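PDB 3QC0: sugar isomerase from Sinorhizobium meliloti, which binds a zinc ion in a xylose isomerase-like TIM barrel and probably acts as a sugar isomerase. Local coordinates for residues A[48-53]-A[93-98]. Residues are numbered along the deposited sequence; the frame is centred on the assembly and turned at random.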
loop_
_atom_site.group_PDB
_atom_site.type_symbol
_atom_site.label_atom_id
_atom_site.label_comp_id
_atom_site.label_asym_id
_atom_site.label_seq_id
_atom_site.Cartn_x
_atom_site.Cartn_y
_atom_site.Cartn_z
ATOM N N GLY A 48 30.609 20.254 7.377
ATOM C CA GLY A 48 31.762 20.224 8.261
ATOM C C GLY A 48 31.391 20.376 9.721
ATOM O O GLY A 48 31.892 19.651 10.583
ATOM N N GLU A 49 30.487 21.305 10.006
ATOM C CA GLU A 49 30.016 21.500 11.369
ATOM C C GLU A 49 29.216 20.290 11.830
ATOM O O GLU A 49 29.360 19.833 12.961
ATOM C CB GLU A 49 29.187 22.790 11.477
ATOM C CG GLU A 49 28.635 23.094 12.843
ATOM C CD GLU A 49 29.688 23.277 13.948
ATOM O OE1 GLU A 49 30.894 23.413 13.650
ATOM O OE2 GLU A 49 29.291 23.238 15.126
ATOM N N ALA A 50 28.390 19.736 10.943
ATOM C CA ALA A 50 27.657 18.566 11.340
ATOM C C ALA A 50 28.605 17.442 11.741
ATOM O O ALA A 50 28.388 16.785 12.722
ATOM C CB ALA A 50 26.674 18.102 10.187
ATOM N N GLY A 51 29.647 17.184 10.961
ATOM C CA GLY A 51 30.584 16.105 11.305
ATOM C C GLY A 51 31.387 16.408 12.575
ATOM O O GLY A 51 31.727 15.505 13.342
ATOM N N ARG A 52 31.696 17.679 12.802
ATOM C CA ARG A 52 32.389 18.056 14.039
ATOM C C ARG A 52 31.528 17.713 15.259
ATOM O O ARG A 52 32.027 17.108 16.218
ATOM C CB ARG A 52 32.731 19.535 14.027
ATOM C CG ARG A 52 33.571 19.957 15.253
ATOM C CD ARG A 52 33.554 21.475 15.496
ATOM N NE ARG A 52 32.254 21.977 15.953
ATOM C CZ ARG A 52 31.724 21.772 17.163
ATOM N NH1 ARG A 52 32.371 21.063 18.088
ATOM N NH2 ARG A 52 30.530 22.275 17.451
ATOM N N ILE A 53 30.234 18.068 15.199
ATOM C CA ILE A 53 29.277 17.745 16.266
ATOM C C ILE A 53 29.169 16.241 16.445
ATOM O O ILE A 53 29.199 15.722 17.553
ATOM C CB ILE A 53 27.883 18.333 15.979
ATOM C CG1 ILE A 53 27.931 19.860 16.037
ATOM C CG2 ILE A 53 26.817 17.743 16.936
ATOM C CD1 ILE A 53 26.693 20.573 15.526
ATOM N N ALA A 93 29.662 9.326 4.322
ATOM C CA ALA A 93 31.039 8.939 4.719
ATOM C C ALA A 93 31.610 9.958 5.693
ATOM O O ALA A 93 32.156 9.568 6.720
ATOM C CB ALA A 93 31.904 8.808 3.494
ATOM N N GLU A 94 31.434 11.239 5.401
ATOM C CA GLU A 94 31.942 12.311 6.283
ATOM C C GLU A 94 31.342 12.214 7.679
ATOM O O GLU A 94 32.013 12.452 8.699
ATOM C CB GLU A 94 31.629 13.679 5.699
ATOM C CG GLU A 94 31.994 14.864 6.614
ATOM C CD GLU A 94 33.491 14.915 6.953
ATOM O OE1 GLU A 94 34.316 14.576 6.092
ATOM O OE2 GLU A 94 33.821 15.293 8.089
ATOM N N LEU A 95 30.050 11.880 7.749
ATOM C CA LEU A 95 29.342 11.790 9.007
ATOM C C LEU A 95 29.461 10.424 9.711
ATOM O O LEU A 95 28.888 10.226 10.784
ATOM C CB LEU A 95 27.881 12.169 8.807
ATOM C CG LEU A 95 27.615 13.545 8.199
ATOM C CD1 LEU A 95 26.112 13.715 7.893
ATOM C CD2 LEU A 95 28.157 14.655 9.142
ATOM N N GLY A 96 30.155 9.468 9.093
ATOM C CA GLY A 96 30.272 8.121 9.625
ATOM C C GLY A 96 28.962 7.353 9.703
ATOM O O GLY A 96 28.803 6.494 10.557
ATOM N N ALA A 97 28.045 7.674 8.799
ATOM C CA ALA A 97 26.729 7.016 8.815
ATOM C C ALA A 97 26.806 5.486 8.604
ATOM O O ALA A 97 27.563 4.990 7.764
ATOM C CB ALA A 97 25.785 7.634 7.764
ATOM N N ASP A 98 25.994 4.748 9.357
ATOM C CA ASP A 98 25.957 3.302 9.235
ATOM C C ASP A 98 25.402 2.845 7.872
ATOM O O ASP A 98 25.686 1.738 7.422
ATOM C CB ASP A 98 25.102 2.699 10.343
ATOM C CG ASP A 98 25.768 2.782 11.713
ATOM O OD1 ASP A 98 26.955 3.166 11.786
ATOM O OD2 ASP A 98 25.106 2.433 12.715
#
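Leu95 reaches across to helix 47-57 with a single methyl, CD2, which rests on the backbone of that helix at Ala50 and Gly51. The methyl lies 3.5 Å from Gly51 N and 3.6 Å from Gly51 CA, and it also meets the methyl of Ala50, CB to CD2 being 3.9 Å. Here the two alpha carbons, Gly51 CA and Leu95 CA, approach to 5.0 Å. In Leu95 the first torsion sets CG anti to the carbonyl carbon (chi1 -56°), which carries the end of the side chain nearer the helix than its first bond alone would. This tight part, Ala50, Gly51 and Leu95, is buried: Val42 of helix 39-45 touches both Ala50 and Leu95, Leu47 and Leu61 also pack on Leu95, and Phe20 reaches Ala50.

The polar side is looser, and Gly48 and Arg52 are exposed to solvent. Glu94 starts toward helix 47-57, yet its nearest side-chain atom, OE2, is 4.6 Å from Gly51 CA; in one of its two conformers OE2 pairs instead with Arg55, one helical turn beyond Gly51 on helix 47-57. On the far face of the helix, Arg52 grips Glu49 side-on, NE to OE1 at 3.0 Å and NH2 to OE2 at 2.8 Å, with both oxygens close to the guanidinium plane.

Just beyond Leu95, Gly96 ends helix 75-94 in a Schellman motif, its positive phi (64°) turning the chain toward strand 100-103. The contact thus joins two outer helices of the TIM barrel where one runs out, away from the zinc site. With no hydrogen bond between residues 48-53 and 93-98, their direct association is apolar and depends on shape, while Glu94 may add an ionic tie to Arg55 when it takes that conformer.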